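Endoglucanase (Uncultured bacterium, PDB 3X17) probably cleaves internal beta-1,4-glucosidic bonds of cellulose, as a family 9 endoglucanase with an Ig-like domain ahead of its (alpha/alpha)6-barrel. Local coordinates at residues Asp81-Ala86 / Ser420-Pro425; Glu438-Gly443 / Ala547-Val552. All blocks are in the same frame, centred on the assembly; numbering follows the deposited sequence.

Contact 1 (Asp81-Ala86 / Ser420-Pro425); sequences DTLYRA and SGYGVP
Tyr422 and Asp81 form the hydrogen bond that joins 420-425 to 81-86: Tyr422 OH donates to Asp81 OD2 over 2.5 Å. The carboxylate oxygen accepts through its anti lone pair and lies at the edge of the ring, in its plane, while the carboxylate stands nearly upright to the ring, planes 82° apart. Asp81 OD1 makes a salt bridge with Arg527, so the acid is held from both its oxygens, and the arginine would be expected to favour the charged form of Asp81.

The apolar part belongs to Leu83, whose CG, anti to the carbonyl carbon (chi1 -44°), directs its two methyls at the turn and the ring. CD2 meets the phenol end, 3.9 Å from Tyr422 CZ, whereas CD1 sits 4.2 Å above one ring face, shifted toward the rim, and presses on the turn at 3.5 Å from Gly421 CA. The absence of a side chain on Gly421 permits that approach.

Polar contact at the far end is less certain: Arg85 NH2 lies 2.6 Å from Gly421 O, at a poor angle for a hydrogen bond. The type I beta turn Ser420-Gly423 of the catalytic domain thus docks on a strand of the Ig-like sheet, a domain interface of this two-domain family 9 enzyme.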
ATOM      1  N   ASP A  81      10.807   2.047  24.062  1.00 44.24           N
ATOM      2  CA  ASP A  81      10.897   0.751  24.745  1.00 44.29           C
ATOM      3  C   ASP A  81      12.330   0.289  25.003  1.00 43.97           C
ATOM      4  O   ASP A  81      13.276   0.701  24.322  1.00 43.65           O
ATOM      5  CB  ASP A  81      10.136  -0.357  24.008  1.00 44.05           C
ATOM      6  CG  ASP A  81       8.646  -0.080  23.898  1.00 48.24           C
ATOM      7  OD1 ASP A  81       8.169   0.896  24.524  1.00 45.12           O
ATOM      8  OD2 ASP A  81       7.963  -0.856  23.183  1.00 44.18           O
ATOM      9  N   THR A  82      12.466  -0.608  25.970  1.00 42.26           N
ATOM     10  CA  THR A  82      13.663  -1.396  26.115  1.00 41.67           C
ATOM     11  C   THR A  82      13.474  -2.720  25.399  1.00 40.77           C
ATOM     12  O   THR A  82      12.558  -3.488  25.739  1.00 41.88           O
ATOM     13  CB  THR A  82      13.961  -1.645  27.614  1.00 43.47           C
ATOM     14  OG1 THR A  82      14.246  -0.390  28.234  1.00 45.34           O
ATOM     15  CG2 THR A  82      15.182  -2.559  27.776  1.00 43.21           C
ATOM     16  N   LEU A  83      14.313  -2.962  24.390  1.00 38.42           N
ATOM     17  CA  LEU A  83      14.236  -4.183  23.587  1.00 39.17           C
ATOM     18  C   LEU A  83      15.433  -5.114  23.793  1.00 38.39           C
ATOM     19  O   LEU A  83      16.586  -4.676  23.840  1.00 37.43           O
ATOM     20  CB  LEU A  83      14.080  -3.857  22.088  1.00 38.44           C
ATOM     21  CG  LEU A  83      13.065  -2.740  21.781  1.00 43.61           C
ATOM     22  CD1 LEU A  83      12.976  -2.468  20.273  1.00 44.23           C
ATOM     23  CD2 LEU A  83      11.687  -3.153  22.338  1.00 41.68           C
ATOM     24  N   TYR A  84      15.146  -6.409  23.799  1.00 36.80           N
ATOM     25  CA  TYR A  84      16.128  -7.420  23.457  1.00 37.84           C
ATOM     26  C   TYR A  84      15.671  -8.102  22.181  1.00 36.94           C
ATOM     27  O   TYR A  84      14.492  -8.077  21.864  1.00 38.21           O
ATOM     28  CB  TYR A  84      16.250  -8.442  24.588  1.00 37.44           C
ATOM     29  CG  TYR A  84      16.654  -7.820  25.916  1.00 43.26           C
ATOM     30  CD1 TYR A  84      15.738  -7.104  26.683  1.00 43.74           C
ATOM     31  CD2 TYR A  84      17.952  -7.951  26.405  1.00 43.44           C
ATOM     32  CE1 TYR A  84      16.106  -6.541  27.909  1.00 44.99           C
ATOM     33  CE2 TYR A  84      18.319  -7.412  27.648  1.00 42.30           C
ATOM     34  CZ  TYR A  84      17.399  -6.689  28.376  1.00 43.36           C
ATOM     35  OH  TYR A  84      17.774  -6.089  29.567  1.00 54.23           O
ATOM     36  N   ARG A  85      16.591  -8.747  21.467  1.00 39.36           N
ATOM     37  CA  ARG A  85      16.243  -9.414  20.221  1.00 40.63           C
ATOM     38  C   ARG A  85      17.020 -10.681  19.948  1.00 41.76           C
ATOM     39  O   ARG A  85      18.170 -10.835  20.387  1.00 43.11           O
ATOM     40  CB  ARG A  85      16.345  -8.444  19.035  1.00 42.44           C
ATOM     41  CG  ARG A  85      17.750  -8.086  18.609  1.00 47.13           C
ATOM     42  CD  ARG A  85      17.730  -7.341  17.275  1.00 52.74           C
ATOM     43  NE  ARG A  85      16.796  -6.214  17.319  1.00 56.75           N
ATOM     44  CZ  ARG A  85      15.648  -6.141  16.641  1.00 59.41           C
ATOM     45  NH1 ARG A  85      15.268  -7.116  15.792  1.00 51.63           N
ATOM     46  NH2 ARG A  85      14.873  -5.077  16.820  1.00 53.59           N
ATOM     47  N   ALA A  86      16.362 -11.612  19.264  1.00 42.01           N
ATOM     48  CA  ALA A  86      17.011 -12.802  18.732  1.00 41.81           C
ATOM     49  C   ALA A  86      16.794 -12.899  17.222  1.00 43.39           C
ATOM     50  O   ALA A  86      15.863 -12.308  16.655  1.00 43.46           O
ATOM     51  CB  ALA A  86      16.472 -14.048  19.396  1.00 41.06           C
ATOM     52  N   SER A 420      15.796   2.504  14.643  1.00 40.62           N
ATOM     53  CA  SER A 420      14.433   2.168  15.031  1.00 37.23           C
ATOM     54  C   SER A 420      14.331   0.753  15.563  1.00 36.80           C
ATOM     55  O   SER A 420      14.443  -0.217  14.822  1.00 35.21           O
ATOM     56  CB  SER A 420      13.471   2.348  13.856  1.00 37.01           C
ATOM     57  OG  SER A 420      12.139   2.018  14.236  1.00 36.10           O
ATOM     58  N   GLY A 421      14.050   0.638  16.847  1.00 36.67           N
ATOM     59  CA  GLY A 421      14.108  -0.663  17.482  1.00 39.31           C
ATOM     60  C   GLY A 421      13.187  -1.665  16.811  1.00 38.86           C
ATOM     61  O   GLY A 421      13.558  -2.809  16.633  1.00 38.45           O
ATOM     62  N   TYR A 422      11.995  -1.234  16.394  1.00 39.65           N
ATOM     63  CA  TYR A 422      11.055  -2.174  15.787  1.00 38.68           C
ATOM     64  C   TYR A 422      11.201  -2.370  14.276  1.00 39.75           C
ATOM     65  O   TYR A 422      10.382  -3.076  13.667  1.00 41.37           O
ATOM     66  CB  TYR A 422       9.620  -1.789  16.112  1.00 38.10           C
ATOM     67  CG  TYR A 422       9.243  -2.028  17.541  1.00 36.89           C
ATOM     68  CD1 TYR A 422       8.858  -3.310  17.976  1.00 40.27           C
ATOM     69  CD2 TYR A 422       9.282  -0.999  18.464  1.00 34.84           C
ATOM     70  CE1 TYR A 422       8.482  -3.537  19.273  1.00 35.79           C
ATOM     71  CE2 TYR A 422       8.932  -1.220  19.790  1.00 37.99           C
ATOM     72  CZ  TYR A 422       8.546  -2.495  20.193  1.00 38.23           C
ATOM     73  OH  TYR A 422       8.082  -2.698  21.482  1.00 34.92           O
ATOM     74  N   GLY A 423      12.156  -1.684  13.649  1.00 38.03           N
ATOM     75  CA  GLY A 423      12.295  -1.788  12.199  1.00 36.26           C
ATOM     76  C   GLY A 423      11.615  -0.690  11.393  1.00 36.13           C
ATOM     77  O   GLY A 423      12.076  -0.351  10.319  1.00 33.73           O
ATOM     78  N   VAL A 424      10.535  -0.116  11.919  1.00 37.83           N
ATOM     79  CA  VAL A 424       9.714   0.828  11.142  1.00 37.18           C
ATOM     80  C   VAL A 424      10.493   2.108  10.910  1.00 35.06           C
ATOM     81  O   VAL A 424      11.029   2.675  11.848  1.00 35.43           O
ATOM     82  CB  VAL A 424       8.346   1.135  11.825  1.00 37.98           C
ATOM     83  CG1 VAL A 424       8.536   1.674  13.236  1.00 38.32           C
ATOM     84  CG2 VAL A 424       7.547   2.146  10.987  1.00 36.02           C
ATOM     85  N   PRO A 425      10.681   2.488   9.638  1.00 36.08           N
ATOM     86  CA  PRO A 425      11.564   3.610   9.295  1.00 35.36           C
ATOM     87  C   PRO A 425      10.898   4.960   9.483  1.00 34.15           C
ATOM     88  O   PRO A 425      10.998   5.837   8.615  1.00 34.19           O
ATOM     89  CB  PRO A 425      11.912   3.359   7.817  1.00 35.76           C
ATOM     90  CG  PRO A 425      10.841   2.432   7.318  1.00 33.48           C
ATOM     91  CD  PRO A 425      10.043   1.899   8.450  1.00 34.95           C
TER

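Contact 2 (Glu438-Gly443 / Ala547-Val552); sequences EALAKG and APLVFV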
ATOM      1  N   GLU A 438       3.270   4.223   4.463  1.00 32.66           N
ATOM      2  CA  GLU A 438       4.567   4.893   4.368  1.00 33.23           C
ATOM      3  C   GLU A 438       5.745   3.959   4.708  1.00 32.24           C
ATOM      4  O   GLU A 438       6.764   3.959   4.001  1.00 33.30           O
ATOM      5  CB  GLU A 438       4.574   6.150   5.275  1.00 34.72           C
ATOM      6  CG  GLU A 438       5.900   6.889   5.311  1.00 38.27           C
ATOM      7  CD  GLU A 438       5.876   8.157   6.173  1.00 45.24           C
ATOM      8  OE1 GLU A 438       4.794   8.776   6.342  1.00 46.31           O
ATOM      9  OE2 GLU A 438       6.965   8.570   6.621  1.00 46.60           O
ATOM     10  N   ALA A 439       5.572   3.118   5.731  1.00 30.89           N
ATOM     11  CA  ALA A 439       6.568   2.085   6.057  1.00 30.47           C
ATOM     12  C   ALA A 439       6.782   1.181   4.856  1.00 31.71           C
ATOM     13  O   ALA A 439       7.925   0.884   4.475  1.00 31.64           O
ATOM     14  CB  ALA A 439       6.118   1.256   7.238  1.00 30.77           C
ATOM     15  N   LEU A 440       5.687   0.659   4.323  1.00 28.76           N
ATOM     16  CA  LEU A 440       5.803  -0.332   3.270  1.00 29.66           C
ATOM     17  C   LEU A 440       6.319   0.312   1.986  1.00 29.20           C
ATOM     18  O   LEU A 440       7.089  -0.304   1.240  1.00 32.17           O
ATOM     19  CB  LEU A 440       4.474  -1.042   3.051  1.00 27.78           C
ATOM     20  CG  LEU A 440       4.135  -2.149   4.059  1.00 31.37           C
ATOM     21  CD1 LEU A 440       2.627  -2.438   3.972  1.00 27.97           C
ATOM     22  CD2 LEU A 440       4.934  -3.443   3.770  1.00 29.00           C
ATOM     23  N   ALA A 441       5.905   1.551   1.726  1.00 28.64           N
ATOM     24  CA  ALA A 441       6.375   2.300   0.559  1.00 27.82           C
ATOM     25  C   ALA A 441       7.883   2.560   0.670  1.00 30.39           C
ATOM     26  O   ALA A 441       8.568   2.614  -0.346  1.00 29.71           O
ATOM     27  CB  ALA A 441       5.627   3.632   0.434  1.00 28.18           C
ATOM     28  N   LYS A 442       8.370   2.803   1.886  1.00 28.79           N
ATOM     29  CA  LYS A 442       9.812   2.895   2.125  1.00 31.79           C
ATOM     30  C   LYS A 442      10.517   1.549   1.968  1.00 32.76           C
ATOM     31  O   LYS A 442      11.658   1.494   1.509  1.00 33.52           O
ATOM     32  CB  LYS A 442      10.123   3.487   3.504  1.00 31.60           C
ATOM     33  CG  LYS A 442       9.854   4.973   3.615  1.00 30.30           C
ATOM     34  CD  LYS A 442      10.015   5.459   5.090  1.00 30.29           C
ATOM     35  CE  LYS A 442      10.081   7.007   5.137  1.00 36.54           C
ATOM     36  NZ  LYS A 442      10.315   7.534   6.534  1.00 39.45           N
ATOM     37  N   GLY A 443       9.825   0.472   2.331  1.00 32.42           N
ATOM     38  CA  GLY A 443      10.241  -0.870   1.977  1.00 30.63           C
ATOM     39  C   GLY A 443      10.446  -1.012   0.482  1.00 31.86           C
ATOM     40  O   GLY A 443      11.443  -1.583   0.019  1.00 29.50           O
ATOM     41  N   ALA A 547      -1.513  -1.276  -1.764  1.00 31.43           N
ATOM     42  CA  ALA A 547      -0.710  -1.348  -2.983  1.00 30.88           C
ATOM     43  C   ALA A 547       0.758  -1.662  -2.668  1.00 31.07           C
ATOM     44  O   ALA A 547       1.326  -2.555  -3.259  1.00 32.11           O
ATOM     45  CB  ALA A 547      -0.830  -0.056  -3.768  1.00 28.28           C
ATOM     46  N   PRO A 548       1.381  -0.918  -1.733  1.00 31.79           N
ATOM     47  CA  PRO A 548       2.767  -1.286  -1.428  1.00 30.39           C
ATOM     48  C   PRO A 548       2.843  -2.573  -0.607  1.00 30.59           C
ATOM     49  O   PRO A 548       3.879  -3.246  -0.615  1.00 29.85           O
ATOM     50  CB  PRO A 548       3.293  -0.078  -0.615  1.00 30.47           C
ATOM     51  CG  PRO A 548       2.045   0.560  -0.038  1.00 30.92           C
ATOM     52  CD  PRO A 548       0.983   0.354  -1.094  1.00 29.56           C
ATOM     53  N   LEU A 549       1.771  -2.907   0.114  1.00 29.17           N
ATOM     54  CA  LEU A 549       1.703  -4.204   0.780  1.00 30.50           C
ATOM     55  C   LEU A 549       1.771  -5.363  -0.226  1.00 31.58           C
ATOM     56  O   LEU A 549       2.513  -6.320  -0.028  1.00 33.49           O
ATOM     57  CB  LEU A 549       0.463  -4.326   1.694  1.00 29.63           C
ATOM     58  CG  LEU A 549       0.223  -5.696   2.341  1.00 29.97           C
ATOM     59  CD1 LEU A 549       1.428  -6.181   3.183  1.00 27.68           C
ATOM     60  CD2 LEU A 549      -1.090  -5.738   3.168  1.00 24.80           C
ATOM     61  N   VAL A 550       0.951  -5.313  -1.253  1.00 28.99           N
ATOM     62  CA  VAL A 550       1.011  -6.314  -2.310  1.00 31.48           C
ATOM     63  C   VAL A 550       2.410  -6.323  -2.957  1.00 34.28           C
ATOM     64  O   VAL A 550       2.952  -7.389  -3.206  1.00 32.68           O
ATOM     65  CB  VAL A 550      -0.057  -6.058  -3.419  1.00 31.51           C
ATOM     66  CG1 VAL A 550       0.264  -6.864  -4.706  1.00 28.87           C
ATOM     67  CG2 VAL A 550      -1.451  -6.414  -2.906  1.00 31.11           C
ATOM     68  N   PHE A 551       3.016  -5.142  -3.160  1.00 35.06           N
ATOM     69  CA  PHE A 551       4.380  -5.085  -3.715  1.00 34.12           C
ATOM     70  C   PHE A 551       5.432  -5.788  -2.855  1.00 31.90           C
ATOM     71  O   PHE A 551       6.142  -6.696  -3.327  1.00 31.04           O
ATOM     72  CB  PHE A 551       4.809  -3.647  -4.028  1.00 35.03           C
ATOM     73  CG  PHE A 551       6.154  -3.554  -4.729  1.00 34.89           C
ATOM     74  CD1 PHE A 551       7.334  -3.511  -4.000  1.00 32.47           C
ATOM     75  CD2 PHE A 551       6.232  -3.546  -6.115  1.00 37.76           C
ATOM     76  CE1 PHE A 551       8.565  -3.425  -4.636  1.00 35.66           C
ATOM     77  CE2 PHE A 551       7.454  -3.476  -6.754  1.00 36.88           C
ATOM     78  CZ  PHE A 551       8.624  -3.398  -6.013  1.00 41.90           C
ATOM     79  N   VAL A 552       5.484  -5.433  -1.578  1.00 29.60           N
ATOM     80  CA  VAL A 552       6.530  -5.966  -0.721  1.00 31.15           C
ATOM     81  C   VAL A 552       6.301  -7.453  -0.449  1.00 31.50           C
ATOM     82  O   VAL A 552       7.237  -8.256  -0.528  1.00 31.26           O
ATOM     83  CB  VAL A 552       6.716  -5.143   0.584  1.00 31.33           C
ATOM     84  CG1 VAL A 552       7.863  -5.707   1.405  1.00 29.80           C
ATOM     85  CG2 VAL A 552       7.028  -3.698   0.239  1.00 28.79           C
TER
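Leu440 is the main bump of this interface, reaching from helix 438-443 into a hollow on helix 547-552 bounded by Pro548, Leu549 and Val552. Its atoms fan out over the three: CB faces Pro548 CB at 4.0 Å, CD1 rests against Leu549 CB at 3.7 Å, and CD2 lies 4.0 Å from Val552 CB. With CG placed anti to the carbonyl carbon (chi1 -79°) and the chain extended beyond it, the fork at CG sends one methyl to Leu549 and the other to Val552.

The two segment axes approach to 8.5 Å and run in the same general sense at 40° to each other. Both belong to the helical catalytic domain, an (alpha/alpha)6 barrel, and the centre of the contact is about 5 Å from the centre of the chain.

Bumps also project the other way. The Pro548 ring sets CB 3.9 Å from Ala441 N, at a place where the alpha carbons of Ala441 and Pro548 are 5.5 Å apart. One turn on, Val552 CG2 settles 3.5 Å from Leu440 O, beside the bare backbone of Gly443. Leu466 of helix 456-469 touches both Leu549 and Val552, while Gln193 of helix 184-200 packs against Pro548.

Both segments of contact 1 precede those of contact 2 in the sequence, with the contact centres about 20 Å apart. The first bridges two domains, joining strand 82-87 of the Ig-like sheet to the loop between helices 396-418 and 435-452; the second pairs helix 435-452 with helix 543-558 inside the catalytic domain. That loop leads into helix 435-452, and the two sites also touch directly: Lys442 NZ lies 2.8 Å from Pro425 O, a probable hydrogen bond, and Ala439 CB packs on Val424 CG2 at 4.1 Å. Helix 456-469 borders both. The loop that meets the Ig-like sheet is thus tied, through its own backbone and these few contacts, to a helix pair of the catalytic domain.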